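Local coordinates for protein aldolase (Escherichia coli, PDB 6VOP) that is of unknown function but belongs to the class II aldolase and adducin N-terminal domain family, whose AraD-like fold it adopts in a four-chain assembly, at residues S116-P121 against V133-Y138; M128-V133 against D156-L161; H165-C170 against N179-L184; T16-S21 against S173-A178. The protein carries 2 engineered substitutions. All blocks are in the same frame, centred on the assembly; numbering follows the deposited sequence.

Contacts 1, 2 and 3 lie side by side along one end of the central mixed sheet. Contacts 1 and 2 share Val133, their centres about 9 Å apart, and strands 135-136 and 159-162 pair between them. The same spacing, about 9 Å between centres, separates contact 2 from contact 3, where 159-162 pairs with 166-171. Helix 174-194 then links contact 3 to contact 4, centres about 11 Å apart; contacts 1 and 4 lie on opposite sides of the chain centre, with their centres about 23 Å apart. His165, in contact 3, clusters with His98 and His100, an arrangement that could be consistent with the metal site of class II aldolases; no metal is modelled there.

Contact 1. Residues S116-P121 against V133-Y138; sequences SNVIRP and VPLVPY
Asn117 and Val118 run past Val133 and Pro134 as an irregular strip of chain, with the CA atoms of Ser116 and Pro134 4.4 Å apart, and only the short piece 135-136 is a regular strand. The polar groups of Val133 are held on both sides of its CA. Its N-H gives a bond of 2.9 Å to Asn117 OD1, nearly straight at 164° and arriving in the carbonyl plane on a lone pair. Its O accepts from Val118 N at 2.9 Å, the donor tilted out of the carbonyl plane, and Asn117 CA adds a CA-H...O contact to the same oxygen. Asn117 reaches the Val133 amide because its CG stands anti to the backbone N (chi1 -179°), which carries the carboxamide forward from a CB that points away. Val118 then spreads its two methyls: CG2 packs on Val133 CG1 at 3.6 Å, while CG1 lies against Leu135 CB at 3.8 Å, each pair of side chains crossing at about a right angle. Val118 also touches Leu161 of the neighbouring strand. One side-chain and one backbone hydrogen bond thus join a long loop to the chain entering strand 135-136, the outermost strand on that side of the chain's mixed sheet.

Contact 2. Residues M128-V133 against D156-L161; sequences MRMGNV and DNQAFL
Met130 and Gln158 meet where the turn after helix 125-129 passes the beginning of strand 159-162. Ala159 points its CB toward the turn, and Met130 lies over that methyl with CG and SD, the SD coming to 3.7 Å from Ala159 CB. The thioether bends at its last torsion (chi3 -77°), which turns CE toward Asn180 of helix 174-194. Gln158 has its CG between the backbone N and the carbonyl carbon (chi1 37°); from there the chain runs extended alongside Met130, its CG 3.7 Å from Met130 O. The terminal amide ends beside Arg129 O, but neither its oxygen nor its nitrogen makes a hydrogen bond there. Val133 brings both methyls to the strand: CG2 meets Ala159 CB at 4.2 Å, and CG1 rests near the Phe160-Leu161 peptide and Leu161 CB. At the outer end Asn157 OD1 comes within 3.9 Å of Asn132 CB, while Asn157 ND2 is bonded to Leu153 O. Gly131, with positive phi (92°), is where the chain leaves the helix, between Met130 and Asn132. Arg129 NE bonds Asn180 OD1 of helix 174-194, and Phe160, directed away from the turn, packs on Leu150 and Leu153 of helix 144-153, leaving strand 159-162 between the turn and that helix.

Contact 3. Residues H165-C170 against N179-L184; sequences HGPVVC and NNMEEL
Pro167 and Val169 point from strand 166-170 toward Met181 and Leu184 on helix 179-184, whose axis passes 7.9 Å from that of the strand and runs largely antiparallel to it, at 141°. The close part of the contact lies around Met181. Its CG is anti to the backbone N (chi1 163°), and further bends at chi2 and chi3 fold the thioether back over the strand, setting Met181 SD 3.6 Å from Pro167 CG. The proline ring and the methionine cross at about a right angle. Met181 CE also comes 3.7 Å from Val169 CG2. Separately, Leu184 CD2 reaches Pro167 CB at 3.7 Å and Val169 CG2 at 3.8 Å, so Met181 CE and Leu184 CD2 both touch the same valine methyl. The other one, CG1, lies 3.5 Å from Asn180 CB. Toward Cys170 the fit is looser: Asn180 ND2 stands 3.5 Å from Cys170 O without a hydrogen bond, and its OD1 is taken by Arg129 NE. The far side of the helix turns to other partners, where Glu182 forms a salt bridge with Arg25 and accepts from Gly30 N of the third subunit. Between strand and helix there is no hydrogen bond at all; their association rests on buried carbon and sulfur surfaces, while the polar ends of Asn180 and Glu182 serve neighbouring elements and the subunit interface.

Contact 4. Residues T16-S21 against S173-A178; sequences TRIASS and SLQEAA
Ser173 O accepts the N-H of Ala177 at 2.8 Å, and Ser173 OG accepts that of Glu176 at 3.1 Å, an N-cap bond at the start of the helix whose Leu174, Gln175 and Ala178 face Arg17 and Ile18 of helix 16-21. This is a pairing of two nearly parallel helices within the alpha/beta fold: their directions differ by 13°, and the axes keep 11.2 Å apart, so side chains must bridge the distance. Ile18 does most of the bridging. Its CG1 is anti to the carbonyl carbon (chi1 -74°) and the chain continues extended to CD1, which meets Leu174 CG tip to tip at 3.8 Å. Behind them Leu174 rests on Val97 and Leu37 of the sheet. Arg17 folds at chi2 and chi3, and one face of its guanidinium comes over Ile18 CG1, toward the rim of the group. The same bend brings Arg17 NH1 to 3.6 Å from Gln175 OE1, an oblique approach that is not a hydrogen bond, with the guanidinium and amide planes 22° apart. Gln175 NE2 makes a weak hydrogen bond to Asn179 OD1, one turn on. The third subunit closes in here, its Asn55 packing on Arg17 and its Cys52 on Gln175. Toward the other end of the contact, the remaining Ile18 branch, CG2, lies 4.1 Å from Ala178 CB.

Contact 1. Residues S116-P121 against V133-Y138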
loop_
_atom_site.group_PDB
_atom_site.type_symbol
_atom_site.label_atom_id
_atom_site.label_comp_id
_atom_site.label_asym_id
_atom_site.label_seq_id
_atom_site.Cartn_x
_atom_site.Cartn_y
_atom_site.Cartn_z
ATOM N N SER A 116 10.612 -20.566 20.259
ATOM C CA SER A 116 9.771 -20.273 21.411
ATOM C C SER A 116 9.088 -18.918 21.298
ATOM O O SER A 116 7.974 -18.750 21.808
ATOM C CB SER A 116 10.610 -20.325 22.688
ATOM O OG SER A 116 10.581 -21.620 23.257
ATOM N N ASN A 117 9.736 -17.957 20.639
ATOM C CA ASN A 117 9.167 -16.628 20.431
ATOM C C ASN A 117 9.975 -15.967 19.321
ATOM O O ASN A 117 11.140 -15.615 19.534
ATOM C CB ASN A 117 9.208 -15.811 21.716
ATOM C CG ASN A 117 8.609 -14.433 21.552
ATOM O OD1 ASN A 117 7.458 -14.287 21.141
ATOM N ND2 ASN A 117 9.385 -13.410 21.887
ATOM N N VAL A 118 9.363 -15.799 18.144
ATOM C CA VAL A 118 10.126 -15.425 16.953
ATOM C C VAL A 118 10.493 -13.950 16.898
ATOM O O VAL A 118 11.365 -13.575 16.103
ATOM C CB VAL A 118 9.370 -15.794 15.661
ATOM C CG1 VAL A 118 9.501 -17.285 15.374
ATOM C CG2 VAL A 118 7.909 -15.385 15.749
ATOM N N ILE A 119 9.869 -13.101 17.715
ATOM C CA ILE A 119 10.155 -11.670 17.721
ATOM C C ILE A 119 10.592 -11.251 19.119
ATOM O O ILE A 119 10.007 -11.677 20.120
ATOM C CB ILE A 119 8.945 -10.833 17.237
ATOM C CG1 ILE A 119 7.768 -10.896 18.215
ATOM C CG2 ILE A 119 8.488 -11.289 15.862
ATOM C CD1 ILE A 119 7.666 -9.687 19.130
ATOM N N ARG A 120 11.637 -10.427 19.184
ATOM C CA ARG A 120 12.041 -9.813 20.443
ATOM C C ARG A 120 11.346 -8.466 20.576
ATOM O O ARG A 120 11.509 -7.610 19.697
ATOM C CB ARG A 120 13.547 -9.635 20.503
ATOM C CG ARG A 120 14.051 -9.118 21.837
ATOM C CD ARG A 120 15.542 -8.838 21.795
ATOM N NE ARG A 120 16.037 -8.351 23.078
ATOM C CZ ARG A 120 17.263 -7.876 23.273
ATOM N NH1 ARG A 120 18.124 -7.825 22.265
ATOM N NH2 ARG A 120 17.629 -7.452 24.476
ATOM N N PRO A 121 10.570 -8.233 21.635
ATOM C CA PRO A 121 9.675 -7.065 21.655
ATOM C C PRO A 121 10.430 -5.749 21.778
ATOM O O PRO A 121 11.271 -5.573 22.663
ATOM C CB PRO A 121 8.789 -7.319 22.878
ATOM C CG PRO A 121 9.572 -8.244 23.734
ATOM C CD PRO A 121 10.377 -9.102 22.807
ATOM N N VAL A 133 5.159 -15.947 20.335
ATOM C CA VAL A 133 4.828 -16.430 18.998
ATOM C C VAL A 133 5.785 -17.566 18.656
ATOM O O VAL A 133 6.869 -17.320 18.108
ATOM C CB VAL A 133 4.899 -15.304 17.957
ATOM C CG1 VAL A 133 4.388 -15.800 16.612
ATOM C CG2 VAL A 133 4.101 -14.100 18.427
ATOM N N PRO A 134 5.440 -18.810 18.972
ATOM C CA PRO A 134 6.346 -19.922 18.678
ATOM C C PRO A 134 6.373 -20.248 17.191
ATOM O O PRO A 134 5.474 -19.897 16.423
ATOM C CB PRO A 134 5.764 -21.081 19.493
ATOM C CG PRO A 134 4.316 -20.755 19.609
ATOM C CD PRO A 134 4.228 -19.255 19.681
ATOM N N LEU A 135 7.436 -20.939 16.797
ATOM C CA LEU A 135 7.684 -21.293 15.407
ATOM C C LEU A 135 7.262 -22.733 15.156
ATOM O O LEU A 135 7.665 -23.641 15.891
ATOM C CB LEU A 135 9.162 -21.107 15.066
ATOM C CG LEU A 135 9.642 -21.538 13.683
ATOM C CD1 LEU A 135 9.220 -20.522 12.635
ATOM C CD2 LEU A 135 11.149 -21.714 13.692
ATOM N N VAL A 136 6.454 -22.936 14.122
ATOM C CA VAL A 136 6.042 -24.270 13.692
ATOM C C VAL A 136 6.987 -24.699 12.577
ATOM O O VAL A 136 7.299 -23.888 11.692
ATOM C CB VAL A 136 4.571 -24.279 13.241
ATOM C CG1 VAL A 136 4.111 -25.685 12.892
ATOM C CG2 VAL A 136 3.687 -23.689 14.328
ATOM N N PRO A 137 7.485 -25.937 12.584
ATOM C CA PRO A 137 8.447 -26.352 11.555
ATOM C C PRO A 137 7.837 -26.314 10.162
ATOM O O PRO A 137 6.617 -26.291 9.985
ATOM C CB PRO A 137 8.810 -27.786 11.961
ATOM C CG PRO A 137 8.424 -27.895 13.396
ATOM C CD PRO A 137 7.252 -26.992 13.584
ATOM N N TYR A 138 8.711 -26.302 9.156
ATOM C CA TYR A 138 8.250 -26.337 7.776
ATOM C C TYR A 138 7.881 -27.760 7.379
ATOM O O TYR A 138 8.665 -28.695 7.574
ATOM C CB TYR A 138 9.307 -25.799 6.810
ATOM C CG TYR A 138 8.967 -26.138 5.373
ATOM C CD1 TYR A 138 7.936 -25.478 4.710
ATOM C CD2 TYR A 138 9.642 -27.143 4.694
ATOM C CE1 TYR A 138 7.602 -25.795 3.407
ATOM C CE2 TYR A 138 9.314 -27.468 3.390
ATOM C CZ TYR A 138 8.294 -26.790 2.751
ATOM O OH TYR A 138 7.967 -27.109 1.453
#

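Contact 2. Residues M128-V133 against D156-L161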
loop_
_atom_site.group_PDB
_atom_site.type_symbol
_atom_site.label_atom_id
_atom_site.label_comp_id
_atom_site.label_asym_id
_atom_site.label_seq_id
_atom_site.Cartn_x
_atom_site.Cartn_y
_atom_site.Cartn_z
ATOM N N MET A 128 1.300 -7.766 24.851
ATOM C CA MET A 128 0.053 -7.587 25.586
ATOM C C MET A 128 -1.050 -8.480 25.032
ATOM O O MET A 128 -1.774 -9.134 25.791
ATOM C CB MET A 128 -0.381 -6.122 25.539
ATOM C CG MET A 128 0.417 -5.196 26.435
ATOM S SD MET A 128 -0.050 -3.472 26.192
ATOM C CE MET A 128 -1.783 -3.520 26.637
ATOM N N ARG A 129 -1.194 -8.519 23.708
ATOM C CA ARG A 129 -2.306 -9.216 23.074
ATOM C C ARG A 129 -2.044 -10.707 22.885
ATOM O O ARG A 129 -2.930 -11.527 23.149
ATOM C CB ARG A 129 -2.624 -8.569 21.723
ATOM C CG ARG A 129 -2.803 -7.057 21.776
ATOM C CD ARG A 129 -2.973 -6.474 20.380
ATOM N NE ARG A 129 -4.271 -6.818 19.809
ATOM C CZ ARG A 129 -5.366 -6.080 19.954
ATOM N NH1 ARG A 129 -5.320 -4.951 20.647
ATOM N NH2 ARG A 129 -6.508 -6.470 19.405
ATOM N N MET A 130 -0.846 -11.080 22.437
ATOM C CA MET A 130 -0.534 -12.464 22.095
ATOM C C MET A 130 0.500 -13.108 23.006
ATOM O O MET A 130 0.329 -14.265 23.399
ATOM C CB MET A 130 -0.041 -12.549 20.645
ATOM C CG MET A 130 -1.138 -12.422 19.601
ATOM S SD MET A 130 -0.516 -11.747 18.046
ATOM C CE MET A 130 -0.376 -10.010 18.459
ATOM N N GLY A 131 1.568 -12.403 23.341
ATOM C CA GLY A 131 2.627 -12.967 24.180
ATOM C C GLY A 131 3.730 -13.614 23.339
ATOM O O GLY A 131 4.436 -12.924 22.610
ATOM N N ASN A 132 3.860 -14.931 23.453
ATOM C CA ASN A 132 4.876 -15.669 22.717
ATOM C C ASN A 132 4.338 -16.115 21.366
ATOM O O ASN A 132 3.207 -16.598 21.260
ATOM C CB ASN A 132 5.344 -16.885 23.515
ATOM C CG ASN A 132 6.020 -16.500 24.806
ATOM O OD1 ASN A 132 6.540 -15.391 24.938
ATOM N ND2 ASN A 132 6.016 -17.410 25.772
ATOM N N VAL A 133 5.159 -15.947 20.335
ATOM C CA VAL A 133 4.828 -16.430 18.998
ATOM C C VAL A 133 5.785 -17.566 18.656
ATOM O O VAL A 133 6.869 -17.320 18.108
ATOM C CB VAL A 133 4.899 -15.304 17.957
ATOM C CG1 VAL A 133 4.388 -15.800 16.612
ATOM C CG2 VAL A 133 4.101 -14.100 18.427
ATOM N N ASP A 156 -1.480 -22.809 25.218
ATOM C CA ASP A 156 -0.832 -21.682 25.879
ATOM C C ASP A 156 -0.289 -20.652 24.893
ATOM O O ASP A 156 0.588 -19.863 25.257
ATOM C CB ASP A 156 0.287 -22.176 26.798
ATOM C CG ASP A 156 -0.229 -23.075 27.903
ATOM O OD1 ASP A 156 -1.269 -22.734 28.506
ATOM O OD2 ASP A 156 0.402 -24.120 28.170
ATOM N N ASN A 157 -0.789 -20.638 23.659
ATOM C CA ASN A 157 -0.389 -19.637 22.683
ATOM C C ASN A 157 -1.578 -19.315 21.793
ATOM O O ASN A 157 -2.395 -20.188 21.489
ATOM C CB ASN A 157 0.795 -20.106 21.824
ATOM C CG ASN A 157 2.005 -20.491 22.653
ATOM O OD1 ASN A 157 2.640 -19.641 23.279
ATOM N ND2 ASN A 157 2.331 -21.778 22.660
ATOM N N GLN A 158 -1.668 -18.053 21.377
ATOM C CA GLN A 158 -2.717 -17.620 20.468
ATOM C C GLN A 158 -2.187 -17.142 19.123
ATOM O O GLN A 158 -2.984 -16.752 18.264
ATOM C CB GLN A 158 -3.566 -16.516 21.113
ATOM C CG GLN A 158 -2.785 -15.533 21.966
ATOM C CD GLN A 158 -3.693 -14.637 22.791
ATOM O OE1 GLN A 158 -3.479 -14.451 23.989
ATOM N NE2 GLN A 158 -4.718 -14.084 22.151
ATOM N N ALA A 159 -0.873 -17.164 18.912
ATOM C CA ALA A 159 -0.293 -16.838 17.618
ATOM C C ALA A 159 0.848 -17.802 17.333
ATOM O O ALA A 159 1.520 -18.281 18.249
ATOM C CB ALA A 159 0.205 -15.388 17.561
ATOM N N PHE A 160 1.050 -18.093 16.049
ATOM C CA PHE A 160 2.053 -19.058 15.622
ATOM C C PHE A 160 2.621 -18.619 14.283
ATOM O O PHE A 160 1.913 -18.048 13.449
ATOM C CB PHE A 160 1.472 -20.473 15.502
ATOM C CG PHE A 160 0.586 -20.869 16.647
ATOM C CD1 PHE A 160 1.115 -21.499 17.760
ATOM C CD2 PHE A 160 -0.775 -20.610 16.613
ATOM C CE1 PHE A 160 0.304 -21.864 18.818
ATOM C CE2 PHE A 160 -1.590 -20.969 17.665
ATOM C CZ PHE A 160 -1.050 -21.598 18.771
ATOM N N LEU A 161 3.906 -18.898 14.078
ATOM C CA LEU A 161 4.583 -18.584 12.824
ATOM C C LEU A 161 5.059 -19.885 12.190
ATOM O O LEU A 161 5.971 -20.538 12.708
ATOM C CB LEU A 161 5.750 -17.625 13.049
ATOM C CG LEU A 161 6.347 -17.051 11.763
ATOM C CD1 LEU A 161 5.301 -16.260 10.991
ATOM C CD2 LEU A 161 7.559 -16.189 12.067
#

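Contact 3. Residues H165-C170 against N179-L184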
loop_
_atom_site.group_PDB
_atom_site.type_symbol
_atom_site.label_atom_id
_atom_site.label_comp_id
_atom_site.label_asym_id
_atom_site.label_seq_id
_atom_site.Cartn_x
_atom_site.Cartn_y
_atom_site.Cartn_z
ATOM N N HIS A 165 6.147 -20.227 5.412
ATOM C CA HIS A 165 4.705 -20.358 5.233
ATOM C C HIS A 165 3.991 -19.062 5.599
ATOM O O HIS A 165 3.429 -18.390 4.728
ATOM C CB HIS A 165 4.183 -21.522 6.078
ATOM C CG HIS A 165 2.765 -21.905 5.785
ATOM N ND1 HIS A 165 2.363 -23.219 5.664
ATOM C CD2 HIS A 165 1.653 -21.155 5.606
ATOM C CE1 HIS A 165 1.067 -23.259 5.415
ATOM N NE2 HIS A 165 0.612 -22.020 5.372
ATOM N N GLY A 166 4.000 -18.708 6.884
ATOM C CA GLY A 166 3.377 -17.491 7.345
ATOM C C GLY A 166 2.828 -17.605 8.752
ATOM O O GLY A 166 3.092 -18.575 9.471
ATOM N N PRO A 167 2.056 -16.608 9.175
ATOM C CA PRO A 167 1.481 -16.619 10.521
ATOM C C PRO A 167 0.113 -17.286 10.578
ATOM O O PRO A 167 -0.611 -17.386 9.585
ATOM C CB PRO A 167 1.358 -15.124 10.843
ATOM C CG PRO A 167 1.033 -14.522 9.518
ATOM C CD PRO A 167 1.833 -15.318 8.500
ATOM N N VAL A 168 -0.226 -17.743 11.783
ATOM C CA VAL A 168 -1.536 -18.305 12.098
ATOM C C VAL A 168 -1.919 -17.758 13.468
ATOM O O VAL A 168 -1.264 -18.073 14.467
ATOM C CB VAL A 168 -1.538 -19.842 12.108
ATOM C CG1 VAL A 168 -2.839 -20.366 12.695
ATOM C CG2 VAL A 168 -1.329 -20.388 10.703
ATOM N N VAL A 169 -2.966 -16.937 13.518
ATOM C CA VAL A 169 -3.328 -16.200 14.723
ATOM C C VAL A 169 -4.741 -16.582 15.144
ATOM O O VAL A 169 -5.628 -16.752 14.302
ATOM C CB VAL A 169 -3.210 -14.677 14.507
ATOM C CG1 VAL A 169 -3.399 -13.942 15.816
ATOM C CG2 VAL A 169 -1.857 -14.330 13.902
ATOM N N CYS A 170 -4.943 -16.713 16.452
ATOM C CA CYS A 170 -6.228 -17.053 17.043
ATOM C C CYS A 170 -6.800 -15.842 17.772
ATOM O O CYS A 170 -6.159 -14.796 17.899
ATOM C CB CYS A 170 -6.086 -18.238 18.003
ATOM S SG CYS A 170 -5.499 -19.767 17.253
ATOM N N ASN A 179 -7.384 -8.322 14.471
ATOM C CA ASN A 179 -6.553 -7.272 15.051
ATOM C C ASN A 179 -5.214 -7.824 15.521
ATOM O O ASN A 179 -4.173 -7.183 15.342
ATOM C CB ASN A 179 -7.287 -6.600 16.211
ATOM C CG ASN A 179 -8.487 -5.802 15.754
ATOM O OD1 ASN A 179 -8.570 -5.392 14.595
ATOM N ND2 ASN A 179 -9.425 -5.571 16.666
ATOM N N ASN A 180 -5.224 -9.013 16.127
ATOM C CA ASN A 180 -3.975 -9.638 16.552
ATOM C C ASN A 180 -3.081 -9.947 15.358
ATOM O O ASN A 180 -1.869 -9.707 15.400
ATOM C CB ASN A 180 -4.270 -10.910 17.344
ATOM C CG ASN A 180 -4.838 -10.626 18.712
ATOM O OD1 ASN A 180 -4.781 -9.496 19.197
ATOM N ND2 ASN A 180 -5.391 -11.654 19.348
ATOM N N MET A 181 -3.663 -10.488 14.284
ATOM C CA MET A 181 -2.890 -10.727 13.071
ATOM C C MET A 181 -2.289 -9.431 12.545
ATOM O O MET A 181 -1.134 -9.406 12.103
ATOM C CB MET A 181 -3.771 -11.384 12.010
ATOM C CG MET A 181 -3.214 -11.316 10.596
ATOM S SD MET A 181 -1.787 -12.388 10.347
ATOM C CE MET A 181 -2.581 -13.995 10.316
ATOM N N GLU A 182 -3.049 -8.337 12.605
ATOM C CA GLU A 182 -2.560 -7.071 12.074
ATOM C C GLU A 182 -1.397 -6.523 12.894
ATOM O O GLU A 182 -0.476 -5.925 12.327
ATOM C CB GLU A 182 -3.704 -6.061 12.001
ATOM C CG GLU A 182 -4.674 -6.325 10.854
ATOM C CD GLU A 182 -5.785 -5.295 10.769
ATOM O OE1 GLU A 182 -6.965 -5.674 10.936
ATOM O OE2 GLU A 182 -5.478 -4.108 10.531
ATOM N N GLU A 183 -1.406 -6.725 14.214
ATOM C CA GLU A 183 -0.302 -6.244 15.039
ATOM C C GLU A 183 0.926 -7.142 14.934
ATOM O O GLU A 183 2.055 -6.663 15.092
ATOM C CB GLU A 183 -0.741 -6.119 16.501
ATOM C CG GLU A 183 0.201 -5.288 17.366
ATOM C CD GLU A 183 0.009 -3.793 17.178
ATOM O OE1 GLU A 183 1.014 -3.087 16.947
ATOM O OE2 GLU A 183 -1.145 -3.323 17.263
ATOM N N LEU A 184 0.733 -8.435 14.670
ATOM C CA LEU A 184 1.873 -9.320 14.452
ATOM C C LEU A 184 2.579 -8.985 13.145
ATOM O O LEU A 184 3.804 -8.824 13.112
ATOM C CB LEU A 184 1.417 -10.779 14.464
ATOM C CG LEU A 184 2.438 -11.804 13.967
ATOM C CD1 LEU A 184 3.675 -11.808 14.850
ATOM C CD2 LEU A 184 1.815 -13.187 13.903
#

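Contact 4. Residues T16-S21 against S173-A178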
loop_
_atom_site.group_PDB
_atom_site.type_symbol
_atom_site.label_atom_id
_atom_site.label_comp_id
_atom_site.label_asym_id
_atom_site.label_seq_id
_atom_site.Cartn_x
_atom_site.Cartn_y
_atom_site.Cartn_z
ATOM N N THR A 16 -17.002 -12.238 5.516
ATOM C CA THR A 16 -16.845 -11.669 4.182
ATOM C C THR A 16 -16.258 -10.264 4.248
ATOM O O THR A 16 -15.350 -9.925 3.478
ATOM C CB THR A 16 -18.196 -11.648 3.464
ATOM O OG1 THR A 16 -18.680 -12.988 3.314
ATOM C CG2 THR A 16 -18.071 -11.003 2.095
ATOM N N ARG A 17 -16.760 -9.436 5.169
ATOM C CA ARG A 17 -16.286 -8.060 5.276
ATOM C C ARG A 17 -14.826 -8.014 5.712
ATOM O O ARG A 17 -14.009 -7.300 5.116
ATOM C CB ARG A 17 -17.173 -7.280 6.250
ATOM C CG ARG A 17 -16.909 -5.782 6.298
ATOM C CD ARG A 17 -16.240 -5.379 7.603
ATOM N NE ARG A 17 -17.053 -5.726 8.765
ATOM C CZ ARG A 17 -16.655 -5.583 10.025
ATOM N NH1 ARG A 17 -15.447 -5.101 10.289
ATOM N NH2 ARG A 17 -17.461 -5.926 11.020
ATOM N N ILE A 18 -14.478 -8.777 6.750
ATOM C CA ILE A 18 -13.105 -8.788 7.246
ATOM C C ILE A 18 -12.160 -9.371 6.201
ATOM O O ILE A 18 -11.031 -8.891 6.029
ATOM C CB ILE A 18 -13.036 -9.558 8.579
ATOM C CG1 ILE A 18 -13.636 -8.716 9.707
ATOM C CG2 ILE A 18 -11.606 -9.952 8.911
ATOM C CD1 ILE A 18 -13.409 -9.295 11.082
ATOM N N ALA A 19 -12.604 -10.403 5.478
ATOM C CA ALA A 19 -11.767 -10.991 4.436
ATOM C C ALA A 19 -11.453 -9.975 3.346
ATOM O O ALA A 19 -10.304 -9.857 2.902
ATOM C CB ALA A 19 -12.451 -12.221 3.841
ATOM N N SER A 20 -12.469 -9.228 2.906
ATOM C CA SER A 20 -12.250 -8.218 1.877
ATOM C C SER A 20 -11.269 -7.154 2.357
ATOM O O SER A 20 -10.414 -6.695 1.591
ATOM C CB SER A 20 -13.586 -7.590 1.480
ATOM O OG SER A 20 -13.396 -6.462 0.650
ATOM N N SER A 21 -11.369 -6.758 3.626
ATOM C CA SER A 21 -10.442 -5.776 4.179
ATOM C C SER A 21 -9.000 -6.259 4.092
ATOM O O SER A 21 -8.107 -5.502 3.695
ATOM C CB SER A 21 -10.824 -5.466 5.627
ATOM O OG SER A 21 -10.034 -4.415 6.143
ATOM N N SER A 173 -12.592 -13.790 19.225
ATOM C CA SER A 173 -13.567 -13.348 18.238
ATOM C C SER A 173 -12.816 -13.100 16.940
ATOM O O SER A 173 -11.596 -12.919 16.941
ATOM C CB SER A 173 -14.313 -12.088 18.692
ATOM O OG SER A 173 -13.481 -10.943 18.626
ATOM N N LEU A 174 -13.558 -13.103 15.828
ATOM C CA LEU A 174 -12.923 -12.877 14.533
ATOM C C LEU A 174 -12.269 -11.504 14.473
ATOM O O LEU A 174 -11.167 -11.356 13.932
ATOM C CB LEU A 174 -13.939 -13.036 13.403
ATOM C CG LEU A 174 -13.338 -12.948 11.996
ATOM C CD1 LEU A 174 -12.203 -13.948 11.835
ATOM C CD2 LEU A 174 -14.401 -13.166 10.934
ATOM N N GLN A 175 -12.932 -10.489 15.031
ATOM C CA GLN A 175 -12.332 -9.160 15.080
ATOM C C GLN A 175 -11.050 -9.171 15.903
ATOM O O GLN A 175 -10.052 -8.550 15.519
ATOM C CB GLN A 175 -13.335 -8.155 15.648
ATOM C CG GLN A 175 -12.916 -6.699 15.492
ATOM C CD GLN A 175 -12.965 -6.224 14.051
ATOM O OE1 GLN A 175 -14.030 -6.184 13.431
ATOM N NE2 GLN A 175 -11.808 -5.859 13.510
ATOM N N GLU A 176 -11.052 -9.887 17.029
ATOM C CA GLU A 176 -9.860 -9.948 17.867
ATOM C C GLU A 176 -8.722 -10.662 17.150
ATOM O O GLU A 176 -7.579 -10.191 17.160
ATOM C CB GLU A 176 -10.179 -10.639 19.192
ATOM C CG GLU A 176 -9.083 -10.486 20.230
ATOM C CD GLU A 176 -9.246 -11.440 21.394
ATOM O OE1 GLU A 176 -8.433 -12.382 21.513
ATOM O OE2 GLU A 176 -10.191 -11.244 22.189
ATOM N N ALA A 177 -9.015 -11.804 16.521
ATOM C CA ALA A 177 -7.982 -12.527 15.790
ATOM C C ALA A 177 -7.470 -11.723 14.601
ATOM O O ALA A 177 -6.284 -11.803 14.264
ATOM C CB ALA A 177 -8.512 -13.883 15.328
ATOM N N ALA A 178 -8.343 -10.946 13.956
ATOM C CA ALA A 178 -7.895 -10.087 12.865
ATOM C C ALA A 178 -6.981 -8.984 13.381
ATOM O O ALA A 178 -5.916 -8.726 12.809
ATOM C CB ALA A 178 -9.098 -9.494 12.131
#